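Tyrosinase (Burkholderia thailandensis, PDB 5ZRD) catalyses the copper-dependent hydroxylation of monophenols to catechols and, as a tyrosinase, probably also their further oxidation to quinones. Local coordinates at residues W93-V98 with R394-T399; V88-W93 with C321-M326; I390-E393 with T399-P402. All blocks are in the same frame, centred on the assembly; numbering follows the deposited sequence.

Interaction 1. Residues W93-V98 with R394-T399. With CU (copper (II) ion), chain J.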
loop_
_atom_site.group_PDB
_atom_site.type_symbol
_atom_site.label_atom_id
_atom_site.label_comp_id
_atom_site.label_asym_id
_atom_site.label_seq_id
_atom_site.Cartn_x
_atom_site.Cartn_y
_atom_site.Cartn_z
ATOM N N TRP A 93 0.527 -24.511 22.375
ATOM C CA TRP A 93 -0.075 -24.561 21.053
ATOM C C TRP A 93 0.131 -25.952 20.487
ATOM O O TRP A 93 -0.830 -26.518 19.952
ATOM C CB TRP A 93 0.459 -23.498 20.094
ATOM C CG TRP A 93 -0.289 -23.494 18.804
ATOM C CD1 TRP A 93 -1.425 -22.789 18.529
ATOM C CD2 TRP A 93 -0.010 -24.294 17.639
ATOM N NE1 TRP A 93 -1.844 -23.061 17.257
ATOM C CE2 TRP A 93 -1.017 -24.002 16.696
ATOM C CE3 TRP A 93 0.974 -25.230 17.309
ATOM C CZ2 TRP A 93 -1.068 -24.605 15.446
ATOM C CZ3 TRP A 93 0.925 -25.828 16.070
ATOM C CH2 TRP A 93 -0.079 -25.510 15.152
ATOM N N HIS A 94 1.368 -26.455 20.578
ATOM C CA HIS A 94 1.647 -27.770 20.002
ATOM C C HIS A 94 0.936 -28.843 20.817
ATOM O O HIS A 94 0.579 -29.843 20.254
ATOM C CB HIS A 94 3.136 -28.067 19.873
ATOM C CG HIS A 94 3.752 -27.237 18.820
ATOM N ND1 HIS A 94 4.044 -25.946 19.039
ATOM C CD2 HIS A 94 4.058 -27.500 17.529
ATOM C CE1 HIS A 94 4.514 -25.415 17.923
ATOM N NE2 HIS A 94 4.561 -26.359 16.985
ATOM N N ARG A 95 0.710 -28.616 22.112
ATOM C CA ARG A 95 -0.051 -29.572 22.916
ATOM C C ARG A 95 -1.435 -29.754 22.295
ATOM O O ARG A 95 -1.890 -30.887 22.144
ATOM C CB ARG A 95 -0.170 -29.112 24.377
ATOM C CG ARG A 95 -1.076 -29.960 25.270
ATOM C CD ARG A 95 -0.799 -29.690 26.740
ATOM N NE ARG A 95 0.409 -30.369 27.184
ATOM C CZ ARG A 95 0.975 -30.256 28.378
ATOM N NH1 ARG A 95 0.406 -29.515 29.313
ATOM N NH2 ARG A 95 2.081 -30.941 28.635
ATOM N N MET A 96 -2.081 -28.650 21.960
ATOM C CA MET A 96 -3.395 -28.718 21.432
ATOM C C MET A 96 -3.354 -29.286 20.007
ATOM O O MET A 96 -4.272 -30.045 19.593
ATOM C CB MET A 96 -4.063 -27.348 21.447
ATOM C CG MET A 96 -4.426 -26.901 22.846
ATOM S SD MET A 96 -5.341 -28.159 23.772
ATOM C CE MET A 96 -6.661 -28.458 22.591
ATOM N N TYR A 97 -2.289 -28.966 19.272
ATOM C CA TYR A 97 -2.173 -29.433 17.885
ATOM C C TYR A 97 -2.178 -30.950 17.880
ATOM O O TYR A 97 -2.903 -31.572 17.089
ATOM C CB TYR A 97 -0.921 -28.888 17.202
ATOM C CG TYR A 97 -0.785 -29.100 15.711
ATOM C CD1 TYR A 97 -1.870 -29.340 14.880
ATOM C CD2 TYR A 97 0.456 -28.997 15.117
ATOM C CE1 TYR A 97 -1.730 -29.483 13.505
ATOM C CE2 TYR A 97 0.612 -29.092 13.748
ATOM C CZ TYR A 97 -0.481 -29.345 12.941
ATOM O OH TYR A 97 -0.301 -29.471 11.605
ATOM N N VAL A 98 -1.402 -31.519 18.776
ATOM C CA VAL A 98 -1.264 -32.965 18.808
ATOM C C VAL A 98 -2.591 -33.575 19.241
ATOM O O VAL A 98 -3.005 -34.623 18.748
ATOM C CB VAL A 98 -0.163 -33.420 19.768
ATOM C CG1 VAL A 98 -0.116 -34.940 19.839
ATOM C CG2 VAL A 98 1.187 -32.870 19.363
ATOM N N ARG A 394 -6.370 -33.885 34.071
ATOM C CA ARG A 394 -7.636 -33.280 34.555
ATOM C C ARG A 394 -8.370 -32.539 33.445
ATOM O O ARG A 394 -9.578 -32.487 33.497
ATOM C CB ARG A 394 -7.419 -32.303 35.717
ATOM C CG ARG A 394 -6.652 -32.909 36.886
ATOM C CD ARG A 394 -6.444 -31.952 38.052
ATOM N NE ARG A 394 -5.725 -32.642 39.119
ATOM C CZ ARG A 394 -6.244 -33.562 39.957
ATOM N NH1 ARG A 394 -7.559 -33.628 40.157
ATOM N NH2 ARG A 394 -5.425 -34.403 40.589
ATOM N N GLN A 395 -7.693 -31.916 32.483
ATOM C CA GLN A 395 -8.446 -31.110 31.506
ATOM C C GLN A 395 -8.597 -31.838 30.151
ATOM O O GLN A 395 -9.538 -31.532 29.410
ATOM C CB GLN A 395 -7.797 -29.738 31.337
ATOM C CG GLN A 395 -7.815 -28.865 32.586
ATOM C CD GLN A 395 -6.932 -27.644 32.414
ATOM O OE1 GLN A 395 -5.704 -27.726 32.461
ATOM N NE2 GLN A 395 -7.540 -26.493 32.195
ATOM N N LEU A 396 -7.701 -32.751 29.772
ATOM C CA LEU A 396 -7.726 -33.322 28.395
ATOM C C LEU A 396 -7.911 -34.856 28.425
ATOM O O LEU A 396 -8.087 -35.478 27.382
ATOM C CB LEU A 396 -6.431 -32.952 27.652
ATOM C CG LEU A 396 -6.170 -31.466 27.392
ATOM C CD1 LEU A 396 -4.893 -31.291 26.595
ATOM C CD2 LEU A 396 -7.315 -30.785 26.657
ATOM N N GLY A 397 -7.854 -35.480 29.592
ATOM C CA GLY A 397 -8.259 -36.873 29.718
ATOM C C GLY A 397 -7.155 -37.849 29.324
ATOM O O GLY A 397 -7.470 -38.993 29.000
ATOM N N PHE A 398 -5.869 -37.450 29.356
ATOM C CA PHE A 398 -4.785 -38.404 29.002
ATOM C C PHE A 398 -3.512 -38.117 29.815
ATOM O O PHE A 398 -3.351 -37.073 30.434
ATOM C CB PHE A 398 -4.525 -38.356 27.495
ATOM C CG PHE A 398 -3.696 -37.190 27.021
ATOM C CD1 PHE A 398 -2.303 -37.253 27.040
ATOM C CD2 PHE A 398 -4.293 -36.037 26.561
ATOM C CE1 PHE A 398 -1.532 -36.180 26.615
ATOM C CE2 PHE A 398 -3.515 -34.977 26.106
ATOM C CZ PHE A 398 -2.141 -35.032 26.175
ATOM N N THR A 399 -2.627 -39.086 29.784
ATOM C CA THR A 399 -1.373 -39.032 30.462
ATOM C C THR A 399 -0.318 -39.720 29.586
ATOM O O THR A 399 -0.637 -40.316 28.541
ATOM C CB THR A 399 -1.461 -39.741 31.811
ATOM O OG1 THR A 399 -0.364 -39.312 32.627
ATOM C CG2 THR A 399 -1.464 -41.251 31.660
HETATM CU CU CU J . 5.470 -25.935 15.068
#
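Leu396 makes a small, buried apolar contact with Met96 and with the aliphatic stem of Arg95, joining residues of the short, weakly bonded helix 392-396 to the outer flank of the copper-binding helix 90-108. The backbones stay well apart, 9.4 Å between the CA atoms of Met96 and Leu396, so side chains alone bridge the gap. The leucine side chain sets off toward the helix, and its methyl CD1 does the touching: it lies 4.2 Å from Met96 SD and 4.3 Å from Arg95 CG. Met96 starts away from Leu396, but three successive folded torsions (chi1 -72°, chi2 -50°) curl its thioether round until the sulfur faces the methyl. Such a flexible, unbranched chain suits a place where the backbone aims the wrong way. Arg95 is amphipathic: its methylenes pack on the leucine, while the buried guanidinium is satisfied by a salt bridge from NE to Asp324 and by bonds from NH1 to Cys389 O and Gln331 OE1.

One residue before Arg95, His94 faces the active site. Its NE2 binds copper at 2.2 Å together with His57 and His85, while ND1 is bonded to Phe90 O, which fixes the ring's rotation. Trp93 CE3 lies 3.5 Å above the centre of one imidazole face. After Leu396 the chain turns at Gly397, whose positive phi (83°) is easy for a residue without a side chain. Phe398 then begins strand 398-400 beside strand 9-11, with its ring against Asp324 of helix 315-334, while Arg95 packs on Phe327 and Trp328 of that same helix.

Interaction 2. Residues V88-W93 with C321-M326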
loop_
_atom_site.group_PDB
_atom_site.type_symbol
_atom_site.label_atom_id
_atom_site.label_comp_id
_atom_site.label_asym_id
_atom_site.label_seq_id
_atom_site.Cartn_x
_atom_site.Cartn_y
_atom_site.Cartn_z
ATOM N N VAL A 88 5.986 -17.803 23.910
ATOM C CA VAL A 88 5.591 -18.611 25.096
ATOM C C VAL A 88 4.413 -19.548 24.784
ATOM O O VAL A 88 4.098 -20.432 25.577
ATOM C CB VAL A 88 5.265 -17.708 26.300
ATOM C CG1 VAL A 88 6.520 -17.018 26.809
ATOM C CG2 VAL A 88 4.196 -16.676 25.965
ATOM N N LEU A 89 3.764 -19.387 23.653
ATOM C CA LEU A 89 2.704 -20.311 23.256
ATOM C C LEU A 89 3.285 -21.552 22.563
ATOM O O LEU A 89 2.529 -22.421 22.179
ATOM C CB LEU A 89 1.738 -19.573 22.324
ATOM C CG LEU A 89 1.120 -18.305 22.917
ATOM C CD1 LEU A 89 0.057 -17.743 21.991
ATOM C CD2 LEU A 89 0.532 -18.580 24.286
ATOM N N PHE A 90 4.600 -21.678 22.420
ATOM C CA PHE A 90 5.116 -22.843 21.677
ATOM C C PHE A 90 4.606 -24.168 22.300
ATOM O O PHE A 90 4.091 -25.039 21.605
ATOM C CB PHE A 90 6.641 -22.772 21.516
ATOM C CG PHE A 90 7.256 -24.089 21.130
ATOM C CD1 PHE A 90 7.354 -24.462 19.807
ATOM C CD2 PHE A 90 7.651 -25.000 22.085
ATOM C CE1 PHE A 90 7.876 -25.697 19.446
ATOM C CE2 PHE A 90 8.194 -26.220 21.735
ATOM C CZ PHE A 90 8.306 -26.572 20.411
ATOM N N PRO A 91 4.801 -24.376 23.584
ATOM C CA PRO A 91 4.458 -25.677 24.177
ATOM C C PRO A 91 2.954 -25.999 24.171
ATOM O O PRO A 91 2.561 -27.129 23.886
ATOM C CB PRO A 91 4.911 -25.540 25.636
ATOM C CG PRO A 91 6.058 -24.570 25.551
ATOM C CD PRO A 91 5.586 -23.571 24.519
ATOM N N THR A 92 2.153 -25.006 24.538
ATOM C CA THR A 92 0.736 -25.187 24.701
ATOM C C THR A 92 0.044 -25.272 23.339
ATOM O O THR A 92 -0.944 -25.947 23.188
ATOM C CB THR A 92 0.146 -24.024 25.510
ATOM O OG1 THR A 92 0.589 -22.758 25.013
ATOM C CG2 THR A 92 0.523 -24.138 26.957
ATOM N N TRP A 93 0.527 -24.511 22.375
ATOM C CA TRP A 93 -0.075 -24.561 21.053
ATOM C C TRP A 93 0.131 -25.952 20.487
ATOM O O TRP A 93 -0.830 -26.518 19.952
ATOM C CB TRP A 93 0.459 -23.498 20.094
ATOM C CG TRP A 93 -0.289 -23.494 18.804
ATOM C CD1 TRP A 93 -1.425 -22.789 18.529
ATOM C CD2 TRP A 93 -0.010 -24.294 17.639
ATOM N NE1 TRP A 93 -1.844 -23.061 17.257
ATOM C CE2 TRP A 93 -1.017 -24.002 16.696
ATOM C CE3 TRP A 93 0.974 -25.230 17.309
ATOM C CZ2 TRP A 93 -1.068 -24.605 15.446
ATOM C CZ3 TRP A 93 0.925 -25.828 16.070
ATOM C CH2 TRP A 93 -0.079 -25.510 15.152
ATOM N N CYS A 321 4.630 -35.365 19.986
ATOM C CA CYS A 321 4.024 -36.020 21.144
ATOM C C CYS A 321 5.134 -36.254 22.186
ATOM O O CYS A 321 4.936 -36.114 23.414
ATOM C CB CYS A 321 3.274 -37.275 20.705
ATOM S SG CYS A 321 2.437 -38.188 22.030
ATOM N N ASN A 322 6.345 -36.506 21.688
ATOM C CA ASN A 322 7.471 -36.601 22.612
ATOM C C ASN A 322 7.812 -35.228 23.218
ATOM O O ASN A 322 8.174 -35.155 24.353
ATOM C CB ASN A 322 8.707 -37.206 21.955
ATOM C CG ASN A 322 9.721 -37.586 23.004
ATOM O OD1 ASN A 322 9.419 -38.405 23.889
ATOM N ND2 ASN A 322 10.896 -36.974 22.917
ATOM N N VAL A 323 7.716 -34.157 22.463
ATOM C CA VAL A 323 8.009 -32.851 22.977
ATOM C C VAL A 323 6.971 -32.507 24.057
ATOM O O VAL A 323 7.258 -31.821 25.050
ATOM C CB VAL A 323 8.015 -31.826 21.829
ATOM C CG1 VAL A 323 8.116 -30.397 22.323
ATOM C CG2 VAL A 323 9.145 -32.128 20.871
ATOM N N ASP A 324 5.749 -32.980 23.849
ATOM C CA ASP A 324 4.655 -32.698 24.782
ATOM C C ASP A 324 4.874 -33.491 26.049
ATOM O O ASP A 324 4.600 -33.009 27.125
ATOM C CB ASP A 324 3.313 -33.084 24.170
ATOM C CG ASP A 324 2.139 -32.528 24.940
ATOM O OD1 ASP A 324 2.125 -31.286 25.125
ATOM O OD2 ASP A 324 1.234 -33.340 25.317
ATOM N N ARG A 325 5.381 -34.711 25.909
ATOM C CA ARG A 325 5.721 -35.519 27.067
ATOM C C ARG A 325 6.820 -34.844 27.902
ATOM O O ARG A 325 6.767 -34.835 29.156
ATOM C CB ARG A 325 6.168 -36.897 26.594
ATOM C CG ARG A 325 6.398 -37.898 27.702
ATOM C CD ARG A 325 6.949 -39.198 27.125
ATOM N NE ARG A 325 8.290 -39.084 26.571
ATOM C CZ ARG A 325 9.408 -39.228 27.265
ATOM N NH1 ARG A 325 9.324 -39.528 28.548
ATOM N NH2 ARG A 325 10.600 -39.093 26.682
ATOM N N MET A 326 7.804 -34.263 27.227
ATOM C CA MET A 326 8.895 -33.539 27.930
ATOM C C MET A 326 8.304 -32.314 28.645
ATOM O O MET A 326 8.644 -32.029 29.778
ATOM C CB MET A 326 9.991 -33.113 26.950
ATOM C CG MET A 326 10.782 -34.275 26.367
ATOM S SD MET A 326 11.970 -34.959 27.561
ATOM C CE MET A 326 11.024 -36.283 28.277
HETATM O O HOH W 1 3.696 -29.489 23.476
#
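Phe90 and Val323 meet where helices 90-108 and 315-334 pack together in the helical core of the type-3 copper fold, in which the helices supply the histidines of a dinuclear centre. The first helix carries His94 and the second His320, ligands of different coppers. Phe90 comes within about 4 Å (nearest side-chain atom) of the bound oxygen atom, so the pairing borders the dicopper centre.

The apolar part is slight. Val323 points at helix 90-108, and its CG1 approaches Phe90 CE2 obliquely at 4.2 Å. Phe90 reaches it because its ring swings out anti to the backbone nitrogen (chi1 163°); a large flat side chain suits this spot, since it also lies edge-to-face with His277 and meets the ring of His94. Pro91, in the first turn of its helix where a missing amide hydrogen costs little, comes closest in CA terms to Asp324, at 7.0 Å.

Within helix 315-334 itself, Arg325 grips Asn322 OD1 side-on with NE and NH2, NH2 meeting a lone pair in the carbonyl plane of Asn322.

The polar part of the contact runs through a water. The buried Asp324, already paired with Arg95, has OD2 bonded to the hydroxyl of Tyr400, and its other oxygen looks toward helix 90-108. There the water ties together two acceptors that could not bond each other directly, donating to Pro91 O at 2.7 Å and to Asp324 OD1 at 2.9 Å.

Interaction 3. Residues I390-E393 with T399-P402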
loop_
_atom_site.group_PDB
_atom_site.type_symbol
_atom_site.label_atom_id
_atom_site.label_comp_id
_atom_site.label_asym_id
_atom_site.label_seq_id
_atom_site.Cartn_x
_atom_site.Cartn_y
_atom_site.Cartn_z
ATOM N N ILE A 390 -3.317 -26.952 30.648
ATOM C CA ILE A 390 -2.199 -27.033 31.590
ATOM C C ILE A 390 -2.062 -28.472 32.114
ATOM O O ILE A 390 -0.976 -29.077 32.112
ATOM C CB ILE A 390 -2.361 -25.978 32.697
ATOM C CG1 ILE A 390 -2.476 -24.586 32.066
ATOM C CG2 ILE A 390 -1.217 -26.068 33.702
ATOM C CD1 ILE A 390 -2.667 -23.459 33.032
ATOM N N ASN A 391 -3.159 -29.059 32.538
ATOM C CA ASN A 391 -3.074 -30.348 33.151
ATOM C C ASN A 391 -3.660 -31.363 32.181
ATOM O O ASN A 391 -4.890 -31.414 32.006
ATOM C CB ASN A 391 -3.816 -30.403 34.487
ATOM C CG ASN A 391 -3.637 -31.736 35.177
ATOM O OD1 ASN A 391 -3.720 -32.785 34.539
ATOM N ND2 ASN A 391 -3.337 -31.707 36.465
ATOM N N ILE A 392 -2.798 -32.172 31.577
ATOM C CA ILE A 392 -3.310 -33.055 30.540
ATOM C C ILE A 392 -4.288 -34.098 31.137
ATOM O O ILE A 392 -5.168 -34.534 30.416
ATOM C CB ILE A 392 -2.179 -33.744 29.742
ATOM C CG1 ILE A 392 -1.282 -34.592 30.635
ATOM C CG2 ILE A 392 -1.380 -32.736 28.933
ATOM C CD1 ILE A 392 -0.287 -35.436 29.872
ATOM N N GLU A 393 -4.119 -34.538 32.392
ATOM C CA GLU A 393 -4.974 -35.600 32.992
ATOM C C GLU A 393 -6.350 -34.999 33.350
ATOM O O GLU A 393 -7.375 -35.451 32.847
ATOM C CB GLU A 393 -4.278 -36.228 34.200
ATOM C CG GLU A 393 -2.972 -36.922 33.863
ATOM C CD GLU A 393 -2.108 -37.392 35.040
ATOM O OE1 GLU A 393 -2.281 -36.851 36.163
ATOM O OE2 GLU A 393 -1.233 -38.289 34.837
ATOM N N THR A 399 -2.627 -39.086 29.784
ATOM C CA THR A 399 -1.373 -39.032 30.462
ATOM C C THR A 399 -0.318 -39.720 29.586
ATOM O O THR A 399 -0.637 -40.316 28.541
ATOM C CB THR A 399 -1.461 -39.741 31.811
ATOM O OG1 THR A 399 -0.364 -39.312 32.627
ATOM C CG2 THR A 399 -1.464 -41.251 31.660
ATOM N N TYR A 400 0.928 -39.636 30.023
ATOM C CA TYR A 400 2.056 -40.201 29.304
ATOM C C TYR A 400 2.442 -41.448 30.073
ATOM O O TYR A 400 2.565 -41.410 31.268
ATOM C CB TYR A 400 3.213 -39.199 29.106
ATOM C CG TYR A 400 2.924 -38.229 27.984
ATOM C CD1 TYR A 400 3.006 -38.636 26.664
ATOM C CD2 TYR A 400 2.436 -36.956 28.225
ATOM C CE1 TYR A 400 2.678 -37.791 25.611
ATOM C CE2 TYR A 400 2.073 -36.106 27.192
ATOM C CZ TYR A 400 2.212 -36.519 25.876
ATOM O OH TYR A 400 1.842 -35.724 24.836
ATOM N N GLY A 401 2.560 -42.544 29.357
ATOM C CA GLY A 401 3.137 -43.706 29.937
ATOM C C GLY A 401 4.578 -43.437 30.297
ATOM O O GLY A 401 5.043 -42.339 30.165
ATOM N N PRO A 402 5.266 -44.458 30.756
ATOM C CA PRO A 402 6.652 -44.346 31.119
ATOM C C PRO A 402 7.571 -44.210 29.897
ATOM O O PRO A 402 7.353 -44.868 28.877
ATOM C CB PRO A 402 6.957 -45.672 31.851
ATOM C CG PRO A 402 5.950 -46.646 31.249
ATOM C CD PRO A 402 4.717 -45.800 31.021
#
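Thr399 OG1 donates a short hydrogen bond, 2.6 Å, to Glu393 OE2, joining residues of helix 392-396 to strand 398-400. The carboxylate receives it on the anti lone pair of OE2, the one directed away from its other oxygen. Glu393 leaves the backbone with CG beside the nitrogen and then runs out extended (chi2 171°), which carries the acid across to the threonine, and the two side chains meet aslant. Glu393 CG also lies 3.8 Å from Thr399 CB, a carbon contact beside the bond.

On the inner side Ile392 supplies an apolar counterpart. Its CG1 branch takes the crowded position between backbone nitrogen and carbonyl carbon (chi1 60°), projecting CD1 toward the strand. That methyl lies 3.5 Å from Tyr400 CD2, oblique to the ring, and 3.8 Å from Thr399 CA. Asn391 precedes the helical residues as their N-cap: OD1 accepts a weak bond from Glu393 N and also a hydrogen bond from Arg394 N, a role for which an asparagine amide is well suited.

Around this turn, strand 398-400 runs parallel to strand 9-11 near the N-terminus, and Thr399 shares backbone bonds with Arg9 and Arg11. Ile392 packs on Trp328 of helix 315-334, while Tyr400 rests on Cys321 and Arg325 of the same helix.

Overall arrangement
The three contacts form a patch running outward from the copper centre. Interaction 2 lies nearest the middle of the chain, interactions 1 and 3 toward the periphery; centres of 1 and 2 are 9 Å apart, of 1 and 3 8 Å, and of 2 and 3 12 Å. Interactions 1 and 2 share helix 90-108 and Trp93, their segments alternating along the chain; interaction 2 closes before interaction 3 opens, and 1 and 3 end on the same stretch, sharing helix 392-396, strand 398-400 and Thr399. Asp324 of interaction 2 links all three, through Arg95 to the first and Tyr400 to the third. Residues 390-402 are held against helices 90-108 and 315-334, which carry His94 and His320.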